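Long-range contacts in envelope polyprotein (PDB 5FXU), which forms the ectodomain of the Gn envelope glycoprotein on the surface of Puumala hantavirus, and probably acts with its partner Gc in host-cell entry: residues F45-T51 / R106-C111; V20-V24 / V191-L195; F79-E85 / V283-S289; S293-Q297 / V335-T340. All coordinates share one frame; numbering follows the deposited sequence.

Interaction 1 of 4, residues F45-T51 / R106-C111; sequences FDLHTST and RKTIAC
A short parallel pairing joins Leu47 to Thr108, where the brief strand 46-47 lies against the start of strand 107-116. Two backbone bonds carry it: Thr108 N gives its hydrogen to Asp46 O at 2.9 Å, and His48 N reaches Thr108 O at 2.8 Å with an almost straight N-H...O angle of 178°. Thr108, a beta-branched residue at home in a strand, divides its side chain between two tasks. Its methyl CG2 lies over the centre of the Phe45 ring, a CH-pi contact 3.7 Å from the centroid, while OG1 shares a water with Asp46 N and Arg106 O. Phe45 carries CG between its own backbone N and carbonyl carbon (chi1 53°), which brings the ring face onto that methyl. Leu47 CD2 adds an apolar touch to Ala110 CB at 3.8 Å, on a residue small enough to admit it.

Polar contacts flank this core. Lys107 bends at chi2 (-68°) and sets NZ 3.1 Å from OD1 of the exposed Asp46, forming a salt bridge in which NZ approaches OD1 from above the carboxylate plane. The CG of the same lysine lies at the edge of the His48 ring. Farther on, a second water links His48 O, Thr51 OG1 and Ala110 N. Strand 120-130 runs antiparallel to 107-116, and its Leu127 touches Phe45, Thr108 and Ala110; Cys111 is disulfide-bonded to Cys92.

Interaction 2 of 4, residues V20-V24 / V191-L195; sequences VIGSV and VRCFL
The polar part of this contact is the reach of Arg192 to strand 19-30. Its NH1 donates to Ser23 OG at 3.0 Å, with the hydroxyl oxygen in the guanidinium plane and the N-H...O angle bent to 147°. Ser23 holds OG between its backbone N and carbonyl carbon, on the side facing the arginine. A water bridges from Arg192 NH2 to Ile21 O, and NH2 also donates to Gly235 O, which would help to satisfy a charged group in buried surroundings.

Van der Waals contacts lie beside these bonds. Ile21 CG1 lies over one face of the guanidinium, while CG2 comes to 3.7 Å from Arg192 NH2. An apolar contact continues the same side chain, whose CD1 meets the edge of the Phe194 ring at CE1, 4.1 Å away. A branched, wholly aliphatic residue suits this place, since it can cover the flat cation without competing for its N-H groups.

No backbone bond joins the two segments. Their axes pass 9.5 Å apart at 88°, and the long arginine, bent at chi3 (-70°), spans the gap. Near-perpendicular strands packed through their side chains are characteristic of orthogonal beta packing, seen here in the core of the Gn head.

Interaction 3 of 4, residues F79-E85 / V283-S289; sequences FQTKSSE and VTGKAPS
Phe79 and Val283 meet at about a right angle, the methyl CG1 of the valine standing over one ring face, offset toward its rim. This is a CH-pi contact, with CG1 3.9 Å from the ring centroid and closest to CG, at 3.6 Å. Thr81, next on the same side of its strand, crosses Val283 obliquely, its CG2 against CB, while its OG1, also facing the second segment, donates to Thr284 O at 2.8 Å, in the carbonyl plane. Threonine suits the spot because one branch is apolar and the other polar.

Ser83 repeats the theme with a smaller side chain. Its OG donates to Lys286 O at 2.6 Å, on a lone pair, and engages Lys286 N through a water.

At the far end Glu85 folds back, bent at chi2 (65°), and presents its carboxylate to Ser289 in a two-pronged grip. Ser289 OG donates to OE1 at 2.6 Å and Ser289 N to OE2 at 2.9 Å, both on the syn side and 23° out of the carboxylate plane. The cis peptide bond before Pro288 accompanies the turn of the chain here, and the CB of that proline lies 3.5 Å from Glu85 OE2.

Strands 79-89 and 278-285 belong to different sheets and meet through side chains, their segment axes 6.9 Å apart at 30°, with side-chain-to-backbone bonds in place of a beta bridge. Strand 54-64 pairs with 79-89, its Thr58 binding Glu85 OE2 and its Trp60 touching Thr81 and Val283, while strand 296-302 flanks 278-285 and packs Ala300 against Phe79 and Val283.

Interaction 4 of 4, residues S293-Q297 / V335-T340; sequences SDTIQ and VCDKKT
Lys338 has by far the most surface buried here, its long aliphatic chain lying across residues 294-297. CB sits 3.7 Å from Ile296 CA, CG runs beside the peptide carbon of Thr295, and CE arrives 3.5 Å from Asp294 O. The chain is extended until a bend at chi4 (54°) near the amine. A lysine suits such a path, since its methylenes can pack along backbone while the charge stays at the end. The backbone of Lys338 contributes as well: its O accepts from Gln297 N at 3.3 Å, in the carbonyl plane and on a lone pair, and its CA makes a CA-H...O contact with Thr295 O.

These residues lie where strand 296-302 begins with a classic beta bulge, Thr295 and Ile296 both facing Gly285 of the neighbouring strand, next to the loop that leads into strand 340-354.

Gln297 crosses Lys338 at about a right angle, its OE1 3.7 Å from CD. With CG between the backbone N and the carbonyl carbon (chi1 70°), the extended remainder points the amide toward Val335, where NE2 comes to 4.1 Å from CG1. That NE2 donates to Glu330, and a water weakly bound at OE1 also reaches Asp337 O. Ile296 turns to an apolar neighbour, CD1 touching Thr340 CG2 at 3.9 Å. Beyond, Val335 touches an N-acetylglucosamine and Cys336 is disulfide-bonded to Cys221.

Overall arrangement
From the N terminus, strand 19-30 opens a long loop, which interaction 2 closes at residues 191-195. Interaction 1 falls wholly within that loop, linking 45-51 to 106-111 with its centre about 14 Å from that of interaction 2. Residues 79-85 lie between the halves of both, yet their partner is 283-289, so interaction 3 crosses interactions 1 and 2 and brings a late piece of chain to an early strand. Interaction 4 follows in series, tying 293-297 to the approach to strand 340-354. It touches interaction 3 through Thr284-Asp294 and Ala287-Thr295, across neighbouring strands 278-285 and 296-302. Interactions 1 and 4 lie on opposite sides of the chain's centre.

Interaction 1 of 4, residues F45-T51 / R106-C111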
loop_
_atom_site.group_PDB
_atom_site.type_symbol
_atom_site.label_atom_id
_atom_site.label_comp_id
_atom_site.label_asym_id
_atom_site.label_seq_id
_atom_site.Cartn_x
_atom_site.Cartn_y
_atom_site.Cartn_z
ATOM N N PHE A 45 -8.140 20.373 6.595
ATOM C CA PHE A 45 -8.825 19.486 5.673
ATOM C C PHE A 45 -9.752 18.521 6.419
ATOM O O PHE A 45 -9.697 18.417 7.646
ATOM C CB PHE A 45 -7.851 18.790 4.675
ATOM C CG PHE A 45 -6.663 18.047 5.300
ATOM C CD1 PHE A 45 -6.822 17.110 6.323
ATOM C CD2 PHE A 45 -5.381 18.240 4.769
ATOM C CE1 PHE A 45 -5.725 16.426 6.828
ATOM C CE2 PHE A 45 -4.284 17.564 5.274
ATOM C CZ PHE A 45 -4.454 16.643 6.302
ATOM N N ASP A 46 -10.608 17.841 5.658
ATOM C CA ASP A 46 -11.667 17.003 6.199
ATOM C C ASP A 46 -11.255 15.517 6.236
ATOM O O ASP A 46 -11.471 14.758 5.285
ATOM C CB ASP A 46 -12.933 17.221 5.364
ATOM C CG ASP A 46 -14.144 16.544 5.942
ATOM O OD1 ASP A 46 -14.042 15.981 7.050
ATOM O OD2 ASP A 46 -15.203 16.550 5.280
ATOM N N LEU A 47 -10.649 15.124 7.351
ATOM C CA LEU A 47 -10.172 13.755 7.563
ATOM C C LEU A 47 -11.304 12.725 7.508
ATOM O O LEU A 47 -12.297 12.850 8.214
ATOM C CB LEU A 47 -9.434 13.626 8.912
ATOM C CG LEU A 47 -7.893 13.714 8.983
ATOM C CD1 LEU A 47 -7.359 12.957 10.204
ATOM C CD2 LEU A 47 -7.166 13.267 7.711
ATOM N N HIS A 48 -11.130 11.705 6.675
ATOM C CA HIS A 48 -11.995 10.539 6.707
ATOM C C HIS A 48 -11.670 9.711 7.970
ATOM O O HIS A 48 -10.507 9.471 8.269
ATOM C CB HIS A 48 -11.830 9.711 5.431
ATOM C CG HIS A 48 -13.026 8.868 5.112
ATOM N ND1 HIS A 48 -13.199 7.598 5.620
ATOM C CD2 HIS A 48 -14.125 9.127 4.359
ATOM C CE1 HIS A 48 -14.350 7.107 5.192
ATOM N NE2 HIS A 48 -14.927 8.013 4.419
ATOM N N THR A 49 -12.701 9.311 8.712
ATOM C CA THR A 49 -12.551 8.707 10.052
ATOM C C THR A 49 -12.314 7.186 10.034
ATOM O O THR A 49 -11.892 6.606 11.041
ATOM C CB THR A 49 -13.809 8.967 10.909
ATOM O OG1 THR A 49 -14.954 8.419 10.243
ATOM C CG2 THR A 49 -14.019 10.469 11.143
ATOM N N SER A 50 -12.607 6.560 8.895
ATOM C CA SER A 50 -12.438 5.106 8.683
ATOM C C SER A 50 -11.154 4.476 9.254
ATOM O O SER A 50 -11.228 3.506 10.018
ATOM C CB SER A 50 -12.545 4.752 7.182
ATOM O OG SER A 50 -11.584 5.455 6.380
ATOM N N THR A 51 -9.996 5.034 8.892
ATOM C CA THR A 51 -8.703 4.395 9.168
ATOM C C THR A 51 -8.292 4.410 10.651
ATOM O O THR A 51 -7.566 3.513 11.100
ATOM C CB THR A 51 -7.588 4.977 8.269
ATOM O OG1 THR A 51 -7.600 6.410 8.333
ATOM C CG2 THR A 51 -7.792 4.532 6.816
ATOM N N ARG A 106 -14.665 15.411 -0.960
ATOM C CA ARG A 106 -13.706 16.312 -0.358
ATOM C C ARG A 106 -13.098 15.767 0.929
ATOM O O ARG A 106 -12.735 16.519 1.825
ATOM C CB ARG A 106 -14.340 17.694 -0.161
ATOM C CG ARG A 106 -14.919 18.281 -1.446
ATOM C CD ARG A 106 -13.809 18.502 -2.481
ATOM N NE ARG A 106 -14.229 19.000 -3.790
ATOM C CZ ARG A 106 -14.939 20.110 -4.035
ATOM N NH1 ARG A 106 -15.398 20.914 -3.065
ATOM N NH2 ARG A 106 -15.224 20.406 -5.295
ATOM N N LYS A 107 -12.969 14.450 0.992
ATOM C CA LYS A 107 -12.361 13.793 2.134
ATOM C C LYS A 107 -10.881 13.546 1.907
ATOM O O LYS A 107 -10.444 13.285 0.789
ATOM C CB LYS A 107 -13.081 12.485 2.428
ATOM C CG LYS A 107 -14.506 12.714 2.902
ATOM C CD LYS A 107 -14.508 13.368 4.281
ATOM C CE LYS A 107 -15.842 13.224 4.990
ATOM N NZ LYS A 107 -15.666 13.377 6.461
ATOM N N THR A 108 -10.127 13.656 2.987
ATOM C CA THR A 108 -8.699 13.433 2.991
ATOM C C THR A 108 -8.459 12.109 3.735
ATOM O O THR A 108 -9.065 11.862 4.774
ATOM C CB THR A 108 -7.995 14.608 3.681
ATOM O OG1 THR A 108 -8.103 15.763 2.844
ATOM C CG2 THR A 108 -6.503 14.325 3.925
ATOM N N ILE A 109 -7.611 11.261 3.171
ATOM C CA ILE A 109 -7.232 9.986 3.781
ATOM C C ILE A 109 -5.819 10.144 4.286
ATOM O O ILE A 109 -4.925 10.524 3.533
ATOM C CB ILE A 109 -7.282 8.802 2.787
ATOM C CG1 ILE A 109 -8.708 8.523 2.336
ATOM C CG2 ILE A 109 -6.747 7.519 3.425
ATOM C CD1 ILE A 109 -9.170 9.382 1.168
ATOM N N ALA A 110 -5.635 9.876 5.571
ATOM C CA ALA A 110 -4.317 9.869 6.195
ATOM C C ALA A 110 -4.237 8.602 7.034
ATOM O O ALA A 110 -5.061 8.399 7.908
ATOM C CB ALA A 110 -4.102 11.097 7.047
ATOM N N CYS A 111 -3.243 7.767 6.746
ATOM C CA CYS A 111 -3.083 6.465 7.364
ATOM C C CYS A 111 -1.616 6.044 7.239
ATOM O O CYS A 111 -0.828 6.740 6.605
ATOM C CB CYS A 111 -3.995 5.454 6.685
ATOM S SG CYS A 111 -3.669 5.200 4.912
HETATM O O HOH W 1 -10.346 17.349 2.827
HETATM O O HOH W 2 -8.190 8.807 6.845
#

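Interaction 2 of 4, residues V20-V24 / V191-L195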
loop_
_atom_site.group_PDB
_atom_site.type_symbol
_atom_site.label_atom_id
_atom_site.label_comp_id
_atom_site.label_asym_id
_atom_site.label_seq_id
_atom_site.Cartn_x
_atom_site.Cartn_y
_atom_site.Cartn_z
ATOM N N VAL A 20 -4.311 14.549 -4.957
ATOM C CA VAL A 20 -2.886 14.608 -4.647
ATOM C C VAL A 20 -2.549 13.481 -3.672
ATOM O O VAL A 20 -3.373 13.074 -2.896
ATOM C CB VAL A 20 -2.402 15.968 -4.059
ATOM C CG1 VAL A 20 -2.362 17.029 -5.136
ATOM C CG2 VAL A 20 -3.240 16.445 -2.883
ATOM N N ILE A 21 -1.318 13.000 -3.728
ATOM C CA ILE A 21 -0.814 11.997 -2.803
ATOM C C ILE A 21 0.614 12.304 -2.441
ATOM O O ILE A 21 1.394 12.722 -3.288
ATOM C CB ILE A 21 -0.894 10.577 -3.395
ATOM C CG1 ILE A 21 -0.366 9.533 -2.386
ATOM C CG2 ILE A 21 -0.190 10.483 -4.752
ATOM C CD1 ILE A 21 -0.724 8.116 -2.757
ATOM N N GLY A 22 0.954 12.082 -1.186
ATOM C CA GLY A 22 2.353 12.092 -0.743
ATOM C C GLY A 22 2.581 11.043 0.340
ATOM O O GLY A 22 1.635 10.495 0.897
ATOM N N SER A 23 3.837 10.759 0.654
ATOM C CA SER A 23 4.124 9.756 1.680
ATOM C C SER A 23 5.497 9.942 2.221
ATOM O O SER A 23 6.355 10.420 1.524
ATOM C CB SER A 23 3.917 8.307 1.160
ATOM O OG SER A 23 4.795 7.965 0.091
ATOM N N VAL A 24 5.699 9.569 3.471
ATOM C CA VAL A 24 7.025 9.625 4.072
ATOM C C VAL A 24 7.227 8.439 5.033
ATOM O O VAL A 24 6.315 8.088 5.746
ATOM C CB VAL A 24 7.255 10.973 4.790
ATOM C CG1 VAL A 24 6.283 11.193 5.944
ATOM C CG2 VAL A 24 8.696 11.071 5.291
ATOM N N VAL A 191 3.937 4.624 -8.638
ATOM C CA VAL A 191 2.568 4.219 -8.404
ATOM C C VAL A 191 2.476 3.753 -6.970
ATOM O O VAL A 191 3.336 2.994 -6.519
ATOM C CB VAL A 191 2.117 3.095 -9.349
ATOM C CG1 VAL A 191 0.635 2.812 -9.175
ATOM C CG2 VAL A 191 2.266 3.536 -10.781
ATOM N N ARG A 192 1.458 4.239 -6.268
ATOM C CA ARG A 192 1.137 3.808 -4.898
ATOM C C ARG A 192 -0.273 3.253 -4.827
ATOM O O ARG A 192 -1.201 3.907 -5.263
ATOM C CB ARG A 192 1.281 4.965 -3.903
ATOM C CG ARG A 192 2.721 5.258 -3.567
ATOM C CD ARG A 192 3.106 6.632 -3.071
ATOM N NE ARG A 192 3.068 7.751 -4.006
ATOM C CZ ARG A 192 3.552 8.956 -3.741
ATOM N NH1 ARG A 192 4.145 9.216 -2.577
ATOM N NH2 ARG A 192 3.459 9.903 -4.661
ATOM N N CYS A 193 -0.389 2.042 -4.281
ATOM C CA CYS A 193 -1.608 1.255 -4.300
ATOM C C CYS A 193 -1.998 0.752 -2.918
ATOM O O CYS A 193 -1.138 0.385 -2.137
ATOM C CB CYS A 193 -1.417 0.013 -5.175
ATOM S SG CYS A 193 -0.987 0.339 -6.877
ATOM N N PHE A 194 -3.303 0.709 -2.664
ATOM C CA PHE A 194 -3.873 0.304 -1.382
ATOM C C PHE A 194 -4.822 -0.841 -1.627
ATOM O O PHE A 194 -5.627 -0.798 -2.547
ATOM C CB PHE A 194 -4.564 1.496 -0.705
ATOM C CG PHE A 194 -3.655 2.681 -0.589
ATOM C CD1 PHE A 194 -3.443 3.517 -1.693
ATOM C CD2 PHE A 194 -2.921 2.894 0.558
ATOM C CE1 PHE A 194 -2.529 4.565 -1.621
ATOM C CE2 PHE A 194 -2.024 3.956 0.642
ATOM C CZ PHE A 194 -1.807 4.784 -0.442
ATOM N N LEU A 195 -4.681 -1.888 -0.828
ATOM C CA LEU A 195 -5.521 -3.055 -0.927
ATOM C C LEU A 195 -6.875 -2.820 -0.289
ATOM O O LEU A 195 -6.953 -2.479 0.897
ATOM C CB LEU A 195 -4.844 -4.242 -0.226
ATOM C CG LEU A 195 -5.605 -5.555 -0.326
ATOM C CD1 LEU A 195 -5.600 -6.074 -1.738
ATOM C CD2 LEU A 195 -4.938 -6.578 0.549
HETATM O O HOH W 3 3.989 12.820 -4.048
#

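Interaction 3 of 4, residues F79-E85 / V283-S289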
loop_
_atom_site.group_PDB
_atom_site.type_symbol
_atom_site.label_atom_id
_atom_site.label_comp_id
_atom_site.label_asym_id
_atom_site.label_seq_id
_atom_site.Cartn_x
_atom_site.Cartn_y
_atom_site.Cartn_z
ATOM N N PHE A 79 13.797 -22.055 14.869
ATOM C CA PHE A 79 12.842 -20.961 15.085
ATOM C C PHE A 79 11.676 -21.430 15.893
ATOM O O PHE A 79 11.221 -22.553 15.765
ATOM C CB PHE A 79 12.249 -20.447 13.780
ATOM C CG PHE A 79 13.256 -20.097 12.753
ATOM C CD1 PHE A 79 13.951 -18.906 12.844
ATOM C CD2 PHE A 79 13.497 -20.942 11.670
ATOM C CE1 PHE A 79 14.888 -18.561 11.876
ATOM C CE2 PHE A 79 14.435 -20.617 10.699
ATOM C CZ PHE A 79 15.138 -19.422 10.799
ATOM N N GLN A 80 11.186 -20.539 16.724
ATOM C CA GLN A 80 9.903 -20.677 17.311
ATOM C C GLN A 80 9.105 -19.492 16.800
ATOM O O GLN A 80 9.542 -18.342 16.941
ATOM C CB GLN A 80 10.038 -20.603 18.808
ATOM C CG GLN A 80 8.805 -21.047 19.561
ATOM C CD GLN A 80 8.908 -20.645 20.998
ATOM O OE1 GLN A 80 9.134 -19.455 21.309
ATOM N NE2 GLN A 80 8.759 -21.603 21.883
ATOM N N THR A 81 7.966 -19.769 16.168
ATOM C CA THR A 81 7.029 -18.720 15.820
ATOM C C THR A 81 5.820 -18.784 16.716
ATOM O O THR A 81 5.560 -19.788 17.334
ATOM C CB THR A 81 6.565 -18.810 14.378
ATOM O OG1 THR A 81 5.726 -19.947 14.226
ATOM C CG2 THR A 81 7.742 -18.894 13.426
ATOM N N LYS A 82 5.105 -17.680 16.831
ATOM C CA LYS A 82 3.819 -17.701 17.500
ATOM C C LYS A 82 2.910 -16.622 16.926
ATOM O O LYS A 82 3.385 -15.718 16.219
ATOM C CB LYS A 82 3.997 -17.525 18.999
ATOM C CG LYS A 82 4.462 -16.155 19.431
ATOM C CD LYS A 82 4.538 -16.057 20.946
ATOM C CE LYS A 82 5.414 -14.870 21.391
ATOM N NZ LYS A 82 5.840 -14.924 22.826
ATOM N N SER A 83 1.623 -16.715 17.255
ATOM C CA SER A 83 0.667 -15.736 16.801
ATOM C C SER A 83 -0.477 -15.491 17.765
ATOM O O SER A 83 -0.771 -16.327 18.580
ATOM C CB SER A 83 0.134 -16.105 15.403
ATOM O OG SER A 83 -0.229 -17.459 15.293
ATOM N N SER A 84 -1.088 -14.308 17.649
ATOM C CA SER A 84 -2.278 -13.928 18.395
ATOM C C SER A 84 -3.069 -12.847 17.663
ATOM O O SER A 84 -2.554 -12.182 16.767
ATOM C CB SER A 84 -1.891 -13.433 19.782
ATOM O OG SER A 84 -0.980 -12.356 19.721
ATOM N N GLU A 85 -4.331 -12.681 18.049
ATOM C CA GLU A 85 -5.200 -11.664 17.456
ATOM C C GLU A 85 -5.182 -10.406 18.298
ATOM O O GLU A 85 -5.356 -10.463 19.504
ATOM C CB GLU A 85 -6.621 -12.187 17.272
ATOM C CG GLU A 85 -6.772 -12.995 15.987
ATOM C CD GLU A 85 -5.945 -14.275 16.010
ATOM O OE1 GLU A 85 -6.284 -15.167 16.815
ATOM O OE2 GLU A 85 -4.974 -14.402 15.223
ATOM N N VAL A 283 10.044 -19.767 7.854
ATOM C CA VAL A 283 9.157 -19.934 8.990
ATOM C C VAL A 283 7.710 -20.115 8.560
ATOM O O VAL A 283 7.296 -19.662 7.496
ATOM C CB VAL A 283 9.275 -18.763 9.998
ATOM C CG1 VAL A 283 10.644 -18.770 10.660
ATOM C CG2 VAL A 283 9.010 -17.424 9.330
ATOM N N THR A 284 6.944 -20.765 9.421
ATOM C CA THR A 284 5.533 -20.965 9.187
ATOM C C THR A 284 4.775 -20.560 10.425
ATOM O O THR A 284 5.366 -20.350 11.490
ATOM C CB THR A 284 5.226 -22.428 8.851
ATOM O OG1 THR A 284 5.691 -23.273 9.925
ATOM C CG2 THR A 284 5.908 -22.838 7.548
ATOM N N GLY A 285 3.463 -20.432 10.289
ATOM C CA GLY A 285 2.645 -20.063 11.435
ATOM C C GLY A 285 1.172 -20.188 11.184
ATOM O O GLY A 285 0.760 -20.499 10.072
ATOM N N LYS A 286 0.394 -19.906 12.234
ATOM C CA LYS A 286 -1.056 -20.032 12.207
ATOM C C LYS A 286 -1.745 -18.681 12.181
ATOM O O LYS A 286 -1.604 -17.882 13.114
ATOM C CB LYS A 286 -1.521 -20.799 13.425
ATOM C CG LYS A 286 -0.813 -22.134 13.611
ATOM C CD LYS A 286 -1.120 -22.712 14.983
ATOM C CE LYS A 286 -0.644 -24.145 15.061
ATOM N NZ LYS A 286 -0.704 -24.632 16.462
ATOM N N ALA A 287 -2.482 -18.429 11.107
ATOM C CA ALA A 287 -3.239 -17.194 10.951
ATOM C C ALA A 287 -4.649 -17.532 10.485
ATOM O O ALA A 287 -4.796 -18.105 9.412
ATOM C CB ALA A 287 -2.552 -16.286 9.965
ATOM N N PRO A 288 -5.676 -17.248 11.291
ATOM C CA PRO A 288 -5.533 -16.696 12.649
ATOM C C PRO A 288 -4.915 -17.725 13.608
ATOM O O PRO A 288 -4.766 -18.886 13.241
ATOM C CB PRO A 288 -6.971 -16.317 13.048
ATOM C CG PRO A 288 -7.843 -17.128 12.162
ATOM C CD PRO A 288 -7.087 -17.316 10.871
ATOM N N SER A 289 -4.525 -17.284 14.797
ATOM C CA SER A 289 -3.844 -18.143 15.769
ATOM C C SER A 289 -4.674 -19.336 16.225
ATOM O O SER A 289 -4.112 -20.338 16.680
ATOM C CB SER A 289 -3.424 -17.340 17.000
ATOM O OG SER A 289 -4.552 -16.877 17.713
HETATM O O HOH W 4 1.578 -19.172 14.675
#

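Interaction 4 of 4, residues S293-Q297 / V335-T340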
loop_
_atom_site.group_PDB
_atom_site.type_symbol
_atom_site.label_atom_id
_atom_site.label_comp_id
_atom_site.label_asym_id
_atom_site.label_seq_id
_atom_site.Cartn_x
_atom_site.Cartn_y
_atom_site.Cartn_z
ATOM N N SER A 293 -3.592 -25.930 12.133
ATOM C CA SER A 293 -2.402 -26.101 11.307
ATOM C C SER A 293 -1.970 -24.783 10.706
ATOM O O SER A 293 -2.726 -23.805 10.700
ATOM C CB SER A 293 -2.681 -27.095 10.191
ATOM O OG SER A 293 -2.896 -28.364 10.788
ATOM N N ASP A 294 -0.756 -24.785 10.174
ATOM C CA ASP A 294 -0.158 -23.603 9.575
ATOM C C ASP A 294 -0.853 -23.156 8.306
ATOM O O ASP A 294 -1.181 -23.971 7.468
ATOM C CB ASP A 294 1.306 -23.857 9.257
ATOM C CG ASP A 294 2.167 -23.938 10.499
ATOM O OD1 ASP A 294 1.743 -23.486 11.596
ATOM O OD2 ASP A 294 3.293 -24.451 10.356
ATOM N N THR A 295 -1.083 -21.849 8.205
ATOM C CA THR A 295 -1.783 -21.232 7.076
ATOM C C THR A 295 -0.967 -20.155 6.391
ATOM O O THR A 295 -1.419 -19.566 5.422
ATOM C CB THR A 295 -3.112 -20.626 7.552
ATOM O OG1 THR A 295 -2.860 -19.692 8.606
ATOM C CG2 THR A 295 -4.042 -21.726 8.060
ATOM N N ILE A 296 0.243 -19.913 6.875
ATOM C CA ILE A 296 1.097 -18.853 6.342
ATOM C C ILE A 296 2.565 -19.257 6.433
ATOM O O ILE A 296 2.947 -19.984 7.338
ATOM C CB ILE A 296 0.834 -17.512 7.085
ATOM C CG1 ILE A 296 1.398 -16.334 6.281
ATOM C CG2 ILE A 296 1.350 -17.552 8.527
ATOM C CD1 ILE A 296 1.160 -14.998 6.922
ATOM N N GLN A 297 3.363 -18.801 5.477
ATOM C CA GLN A 297 4.811 -18.969 5.529
ATOM C C GLN A 297 5.520 -17.689 5.125
ATOM O O GLN A 297 4.913 -16.740 4.619
ATOM C CB GLN A 297 5.266 -20.124 4.623
ATOM C CG GLN A 297 5.125 -19.814 3.151
ATOM C CD GLN A 297 5.357 -21.018 2.243
ATOM O OE1 GLN A 297 5.169 -22.152 2.644
ATOM N NE2 GLN A 297 5.723 -20.758 0.995
ATOM N N VAL A 335 3.585 -19.598 -6.083
ATOM C CA VAL A 335 3.270 -20.549 -5.008
ATOM C C VAL A 335 1.752 -20.639 -4.876
ATOM O O VAL A 335 1.061 -19.664 -5.153
ATOM C CB VAL A 335 3.950 -20.076 -3.694
ATOM C CG1 VAL A 335 3.444 -20.809 -2.466
ATOM C CG2 VAL A 335 5.457 -20.239 -3.824
ATOM N N CYS A 336 1.235 -21.785 -4.444
ATOM C CA CYS A 336 -0.220 -21.963 -4.292
ATOM C C CYS A 336 -0.718 -21.694 -2.885
ATOM O O CYS A 336 -1.742 -21.038 -2.702
ATOM C CB CYS A 336 -0.662 -23.373 -4.699
ATOM S SG CYS A 336 -1.220 -23.611 -6.404
ATOM N N ASP A 337 -0.007 -22.209 -1.893
ATOM C CA ASP A 337 -0.482 -22.171 -0.511
ATOM C C ASP A 337 0.265 -21.169 0.346
ATOM O O ASP A 337 1.399 -20.804 0.055
ATOM C CB ASP A 337 -0.356 -23.562 0.127
ATOM C CG ASP A 337 -1.257 -24.596 -0.530
ATOM O OD1 ASP A 337 -2.425 -24.276 -0.855
ATOM O OD2 ASP A 337 -0.792 -25.743 -0.699
ATOM N N LYS A 338 -0.401 -20.751 1.419
ATOM C CA LYS A 338 0.220 -20.000 2.504
ATOM C C LYS A 338 0.766 -18.628 2.100
ATOM O O LYS A 338 1.681 -18.099 2.742
ATOM C CB LYS A 338 1.323 -20.837 3.175
ATOM C CG LYS A 338 0.854 -22.136 3.800
ATOM C CD LYS A 338 2.031 -22.848 4.472
ATOM C CE LYS A 338 1.588 -23.958 5.409
ATOM N NZ LYS A 338 0.692 -24.937 4.725
ATOM N N LYS A 339 0.178 -18.039 1.067
ATOM C CA LYS A 339 0.677 -16.790 0.512
ATOM C C LYS A 339 -0.223 -15.613 0.859
ATOM O O LYS A 339 -1.326 -15.774 1.402
ATOM C CB LYS A 339 0.894 -16.918 -0.991
ATOM C CG LYS A 339 -0.357 -17.027 -1.842
ATOM C CD LYS A 339 -0.002 -17.124 -3.316
ATOM C CE LYS A 339 -1.146 -17.713 -4.119
ATOM N NZ LYS A 339 -0.797 -17.743 -5.559
ATOM N N THR A 340 0.288 -14.418 0.572
ATOM C CA THR A 340 -0.349 -13.186 0.972
ATOM C C THR A 340 -0.281 -12.134 -0.109
ATOM O O THR A 340 0.528 -12.243 -1.034
ATOM C CB THR A 340 0.341 -12.576 2.206
ATOM O OG1 THR A 340 1.688 -12.229 1.875
ATOM C CG2 THR A 340 0.344 -13.549 3.363
HETATM O O HOH W 5 3.609 -23.112 -0.265
#